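Local coordinates for protein (hdlp (histone deacetylase-like protein)) (Aquifex aeolicus, PDB 1C3P) that probably removes acetyl groups from lysine side chains, as a zinc-dependent relative of the histone deacetylases that binds the inhibitors TSA and SAHA, at residues E63-I66 with N67-E71; H132-S136 with R137-F141; I7-L10 with D11-K14. One frame throughout, in Å; residues are numbered along the deposited sequence.

Contact 1 (E63-I66 with N67-E71)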
# COMPACT_ATOMS: atom_id res chain seq x y z
N GLU A 63 15.49 12.85 -13.29
CA GLU A 63 15.61 14.22 -12.82
C GLU A 63 14.61 15.22 -13.35
O GLU A 63 14.12 16.05 -12.59
CB GLU A 63 17.01 14.77 -13.11
CG GLU A 63 18.04 14.45 -12.06
CD GLU A 63 19.23 15.39 -12.16
OE1 GLU A 63 19.03 16.62 -12.01
OE2 GLU A 63 20.36 14.90 -12.37
N ASP A 64 14.32 15.15 -14.65
CA ASP A 64 13.37 16.09 -15.25
C ASP A 64 11.99 15.96 -14.60
O ASP A 64 11.30 16.96 -14.36
CB ASP A 64 13.24 15.87 -16.76
CG ASP A 64 12.74 14.47 -17.10
OD1 ASP A 64 12.23 14.27 -18.23
OD2 ASP A 64 12.86 13.56 -16.25
N TYR A 65 11.58 14.72 -14.33
CA TYR A 65 10.28 14.45 -13.71
C TYR A 65 10.27 14.98 -12.27
O TYR A 65 9.35 15.70 -11.89
CB TYR A 65 9.94 12.94 -13.73
CG TYR A 65 8.67 12.59 -12.97
CD1 TYR A 65 7.46 13.22 -13.28
CD2 TYR A 65 8.69 11.65 -11.93
CE1 TYR A 65 6.29 12.93 -12.56
CE2 TYR A 65 7.53 11.36 -11.21
CZ TYR A 65 6.33 12.00 -11.52
OH TYR A 65 5.20 11.74 -10.76
N ILE A 66 11.29 14.64 -11.49
CA ILE A 66 11.36 15.11 -10.10
C ILE A 66 11.40 16.62 -10.08
O ILE A 66 10.68 17.23 -9.30
CB ILE A 66 12.62 14.55 -9.38
CG1 ILE A 66 12.50 13.04 -9.25
CG2 ILE A 66 12.78 15.19 -7.99
CD1 ILE A 66 11.30 12.61 -8.39
N ASN A 67 12.22 17.24 -10.95
CA ASN A 67 12.29 18.70 -10.96
C ASN A 67 10.95 19.33 -11.29
O ASN A 67 10.62 20.40 -10.76
CB ASN A 67 13.36 19.23 -11.93
CG ASN A 67 14.78 18.96 -11.46
OD1 ASN A 67 15.02 18.72 -10.28
ND2 ASN A 67 15.73 19.02 -12.38
N THR A 68 10.18 18.66 -12.13
CA THR A 68 8.87 19.17 -12.50
C THR A 68 7.92 19.13 -11.30
O THR A 68 7.14 20.05 -11.09
CB THR A 68 8.26 18.38 -13.67
OG1 THR A 68 9.10 18.54 -14.83
CG2 THR A 68 6.88 18.91 -14.00
N LEU A 69 7.99 18.06 -10.51
CA LEU A 69 7.13 17.98 -9.34
C LEU A 69 7.47 19.10 -8.36
O LEU A 69 6.58 19.72 -7.76
CB LEU A 69 7.30 16.63 -8.63
CG LEU A 69 6.86 15.36 -9.35
CD1 LEU A 69 7.25 14.12 -8.55
CD2 LEU A 69 5.36 15.39 -9.56
N MET A 70 8.75 19.37 -8.19
CA MET A 70 9.17 20.43 -7.27
C MET A 70 8.73 21.82 -7.73
O MET A 70 8.32 22.64 -6.93
CB MET A 70 10.67 20.43 -7.08
CG MET A 70 11.20 19.10 -6.56
SD MET A 70 13.01 19.11 -6.33
CE MET A 70 13.13 20.08 -4.85
N GLU A 71 8.86 22.07 -9.03
CA GLU A 71 8.48 23.37 -9.58
C GLU A 71 6.96 23.54 -9.56
O GLU A 71 6.44 24.59 -9.16
CB GLU A 71 8.98 23.49 -11.02
CG GLU A 71 8.63 24.81 -11.67
CD GLU A 71 9.54 25.95 -11.23
OE1 GLU A 71 9.46 27.03 -11.86
OE2 GLU A 71 10.33 25.77 -10.28
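Tyr65 presents one face of its ring to Leu69, whose CG stands 4.0 Å above the ring plane, displaced toward the rim. The methyl CD1 of Leu69 makes a CH-pi contact with that face: it sits 4.1 Å from the centroid of the Tyr65 ring, 27° off the normal, and leans to the phenol end. CD2 of the same leucine reaches the hydroxyl, at 3.8 Å from Tyr65 OH. Tyr65 CB points away from the next turn, and CG set anti to the backbone N (chi1 174°) brings the far end of the ring back to the leucine. The phenol oxygen itself is held by the carbonyl of Tyr143, and the ring of His61 also meets this tyrosine.

The other flat groups, on Glu63 and Asn67, lie side by side and point the same way. Carboxylate and amide planes are 84° apart, and Glu63 OE1 remains 4.1 Å from Asn67 ND2, so the two are neighbours rather than a bonded pair. Thr68 grips the backbone instead: its OG1 donates to Asp64 O at 2.7 Å, while its own N reaches the same Asp64 O at 3.0 Å from the opposite face of the carbonyl plane. On the apolar flank Ile66 CG2 lies 4.3 Å from Met70 SD, and Phe100 of helix 98-118 packs against Ile66, Leu69 and Met70. Successive backbone bonds from Asn67, Thr68, Leu69 and Met70 back to the fourth residue before mark this as the opening turns of an alpha-helix, 63-75, with one apolar flank and a threonine hydroxyl bonded back to the preceding turn.

Contact 2 (H132-S136 with R137-F141)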
# COMPACT_ATOMS: atom_id res chain seq x y z
N HIS A 132 1.62 3.16 -7.82
CA HIS A 132 1.20 3.44 -9.18
C HIS A 132 2.13 4.34 -10.01
O HIS A 132 2.10 4.28 -11.23
CB HIS A 132 -0.21 4.05 -9.17
CG HIS A 132 -1.30 3.06 -8.87
ND1 HIS A 132 -2.32 3.31 -7.99
CD2 HIS A 132 -1.53 1.83 -9.39
CE1 HIS A 132 -3.15 2.27 -7.98
NE2 HIS A 132 -2.69 1.37 -8.81
N ALA A 133 2.96 5.17 -9.37
CA ALA A 133 3.82 6.08 -10.15
C ALA A 133 4.86 5.40 -11.03
O ALA A 133 5.40 4.37 -10.66
CB ALA A 133 4.50 7.09 -9.23
N PHE A 134 5.12 5.98 -12.20
CA PHE A 134 6.11 5.48 -13.15
C PHE A 134 7.40 6.27 -13.03
O PHE A 134 7.43 7.34 -12.41
CB PHE A 134 5.56 5.57 -14.59
CG PHE A 134 4.33 4.75 -14.80
CD1 PHE A 134 3.10 5.35 -15.01
CD2 PHE A 134 4.41 3.35 -14.76
CE1 PHE A 134 1.94 4.56 -15.18
CE2 PHE A 134 3.27 2.57 -14.93
CZ PHE A 134 2.04 3.17 -15.14
N LYS A 135 8.46 5.75 -13.64
CA LYS A 135 9.76 6.40 -13.55
C LYS A 135 9.73 7.89 -13.84
O LYS A 135 10.36 8.69 -13.14
CB LYS A 135 10.75 5.68 -14.49
CG LYS A 135 12.13 6.32 -14.59
CD LYS A 135 13.09 5.47 -15.44
CE LYS A 135 13.66 4.26 -14.70
NZ LYS A 135 14.72 4.57 -13.66
N SER A 136 8.95 8.27 -14.85
CA SER A 136 8.89 9.66 -15.26
C SER A 136 7.48 10.16 -15.45
O SER A 136 7.25 11.05 -16.27
CB SER A 136 9.67 9.83 -16.57
OG SER A 136 10.97 9.26 -16.46
N ARG A 137 6.52 9.64 -14.69
CA ARG A 137 5.13 10.07 -14.86
C ARG A 137 4.22 9.74 -13.67
O ARG A 137 4.34 8.66 -13.10
CB ARG A 137 4.57 9.42 -16.13
CG ARG A 137 3.06 9.47 -16.26
CD ARG A 137 2.62 8.69 -17.50
NE ARG A 137 2.89 9.42 -18.73
CZ ARG A 137 2.03 10.27 -19.29
NH1 ARG A 137 0.85 10.49 -18.74
NH2 ARG A 137 2.36 10.90 -20.41
N ALA A 138 3.30 10.65 -13.33
CA ALA A 138 2.37 10.41 -12.22
C ALA A 138 1.27 9.45 -12.67
O ALA A 138 0.97 9.35 -13.86
CB ALA A 138 1.75 11.76 -11.75
N ASN A 139 0.65 8.75 -11.73
CA ASN A 139 -0.38 7.80 -12.09
C ASN A 139 -1.11 7.27 -10.86
O ASN A 139 -0.48 6.98 -9.84
CB ASN A 139 0.27 6.64 -12.88
CG ASN A 139 -0.72 5.56 -13.26
OD1 ASN A 139 -1.69 5.82 -13.98
ND2 ASN A 139 -0.47 4.34 -12.80
N GLY A 140 -2.43 7.14 -10.97
CA GLY A 140 -3.22 6.60 -9.88
C GLY A 140 -3.07 7.29 -8.53
O GLY A 140 -3.00 6.62 -7.50
N PHE A 141 -3.03 8.62 -8.54
CA PHE A 141 -2.89 9.42 -7.32
C PHE A 141 -1.46 9.39 -6.81
O PHE A 141 -1.17 10.03 -5.81
CB PHE A 141 -3.74 8.88 -6.16
CG PHE A 141 -5.19 8.66 -6.48
CD1 PHE A 141 -5.98 7.91 -5.59
CD2 PHE A 141 -5.79 9.20 -7.61
CE1 PHE A 141 -7.32 7.71 -5.83
CE2 PHE A 141 -7.15 9.00 -7.86
CZ PHE A 141 -7.91 8.25 -6.96
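Asn139 turns its CG anti to the backbone N (chi1 178°), while Phe134 carries its CG beside its own N, anti to the carbonyl carbon; together these torsions bring the amide and the phenyl ring against each other. The side chains pass at a slant with ring and amide planes 27° apart, and Phe134 CE1 comes 3.4 Å from Asn139 CG. From there Asn139 ND2 donates to His132 O, 3.0 Å away and nearly straight at 166°. The oxygen lies in the plane of the amide, but the amide nitrogen stands above the carbonyl plane. That same His132 O sits 3.9 Å over the centre of the Phe134 ring. A leucine in place of Asn139 would probably leave His132 O without this donor and Asp173 OD1, the second acceptor of ND2, without its mate.

Behind the side chains, Phe134 and Arg137 form an antiparallel hydrogen-bonded pair closing a tight turn through Lys135 and Ser136. Phe134 N reaches Arg137 O at 2.9 Å; the return bond, from Arg137 N to Phe134 O, is weak at 3.4 Å. At the other end His132 ND1 gives a weak bond to Gly140 O, which meets the imidazole at its edge. His132 CB also rests 3.0 Å from Asn139 O, a tight approach between the two arms of the loop.

The loop links strand 122-125 to helix 146-156. Phe134 packs on Asp173 and Glu177 of helix 173-179; on another side, at helix 82-86, Arg137 NH2 bonds the main-chain O of Glu84, and the backbone of Ala138 bonds that of Tyr86.

Contact 3 (I7-L10 with D11-K14); sequences IGTL and DYGK
Thr9 and Asp11 make the tight part of this turn, with the hydroxyl of Thr9 used twice. Asp11 N donates to Thr9 OG1 at 3.0 Å and almost straight, 169°, which closes an ST turn. Thr9 OG1 in turn donates to Asp11 OD2 over 2.8 Å, meeting the carboxylate from above its plane, 65° out of it. Having OG1 anti to the backbone N (chi1 170°) lets the hydroxyl face Asp11 and leaves CG2 to press on Tyr12, 3.6 Å from its CE1. The two side chains cross at about a right angle. Gly8 CA approaches the edge of the Tyr12 ring, and a water ties the far end down: it accepts from Tyr12 OH and donates to Ile7 O, the latter at 2.7 Å. Ser109 and Ser49 bond the same phenol oxygen.

Leu10 belongs to the looser side. It is exposed, and its CB sets out away from the 3-10 segment, so the side chain meets Ser29, Leu32 and Arg33 of helix 28-37 instead. Its carbonyl still helps to close the turn, Gly13 N reaching Leu10 O at 3.0 Å.

Lys48 forms a salt bridge with Asp11 OD2. Taking both this ammonium and the threonine hydroxyl, the carboxylate is likely to remain ionised, tying the turn that follows strand 4-8 to Lys48 of the neighbouring strand 46-48.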
# COMPACT_ATOMS: atom_id res chain seq x y z
N ILE A 7 7.02 4.21 11.44
CA ILE A 7 7.58 5.44 10.88
C ILE A 7 6.43 6.36 10.53
O ILE A 7 5.53 5.98 9.77
CB ILE A 7 8.38 5.16 9.59
CG1 ILE A 7 9.33 3.99 9.83
CG2 ILE A 7 9.24 6.40 9.23
CD1 ILE A 7 10.24 3.74 8.70
N GLY A 8 6.42 7.56 11.10
CA GLY A 8 5.35 8.49 10.79
C GLY A 8 5.52 9.87 11.38
O GLY A 8 6.51 10.17 12.07
N THR A 9 4.55 10.73 11.10
CA THR A 9 4.52 12.10 11.61
C THR A 9 3.13 12.66 11.39
O THR A 9 2.43 12.26 10.46
CB THR A 9 5.50 13.03 10.86
OG1 THR A 9 5.24 14.38 11.26
CG2 THR A 9 5.31 12.92 9.36
N LEU A 10 2.71 13.58 12.25
CA LEU A 10 1.38 14.18 12.09
C LEU A 10 1.37 15.18 10.94
O LEU A 10 0.31 15.63 10.51
CB LEU A 10 0.92 14.87 13.38
CG LEU A 10 0.52 13.99 14.57
CD1 LEU A 10 -0.60 13.05 14.14
CD2 LEU A 10 1.70 13.20 15.07
N ASP A 11 2.56 15.52 10.44
CA ASP A 11 2.70 16.48 9.34
C ASP A 11 1.99 16.07 8.05
O ASP A 11 1.64 16.94 7.24
CB ASP A 11 4.17 16.76 9.05
CG ASP A 11 4.89 17.36 10.25
OD1 ASP A 11 4.31 18.26 10.88
OD2 ASP A 11 6.03 16.95 10.55
N TYR A 12 1.80 14.77 7.84
CA TYR A 12 1.11 14.33 6.64
C TYR A 12 -0.26 15.01 6.58
O TYR A 12 -0.81 15.24 5.49
CB TYR A 12 0.92 12.80 6.63
CG TYR A 12 2.20 12.02 6.41
CD1 TYR A 12 2.70 11.17 7.40
CD2 TYR A 12 2.89 12.10 5.20
CE1 TYR A 12 3.86 10.41 7.19
CE2 TYR A 12 4.05 11.35 4.98
CZ TYR A 12 4.53 10.51 5.97
OH TYR A 12 5.65 9.74 5.73
N GLY A 13 -0.80 15.35 7.75
CA GLY A 13 -2.11 16.00 7.82
C GLY A 13 -2.21 17.32 7.09
O GLY A 13 -3.31 17.75 6.75
N LYS A 14 -1.07 17.97 6.84
CA LYS A 14 -1.03 19.24 6.13
C LYS A 14 -0.79 19.13 4.63
O LYS A 14 -0.72 20.14 3.93
CB LYS A 14 0.03 20.17 6.73
CG LYS A 14 -0.38 20.86 8.04
CD LYS A 14 -1.54 21.87 7.85
CE LYS A 14 -1.15 23.10 7.02
NZ LYS A 14 -0.81 22.81 5.60
O HOH W 1 5.19 7.31 7.44

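Overall arrangement
Contacts 1 and 2 are neighbours, with centres 13 Å apart, and they touch: the ring of Tyr65 lies on the turn at 135-138, its CD2 being 3.6 Å from Lys135 O. Contact 3 stands apart at the end of strand 4-8, its centre about 23 Å from that of contact 1 and about 22 Å from that of contact 2. Helix 98-118 is shared by contacts 1 and 3: Ile66 and Leu69 pack on its Phe100 and Thr9 on its Leu105. Of the three, contact 2 borders the active site: the side chain of His132 is about 4 Å from that of His170 and about 5 Å from that of Asp168, both zinc ligands, although no zinc is bound here.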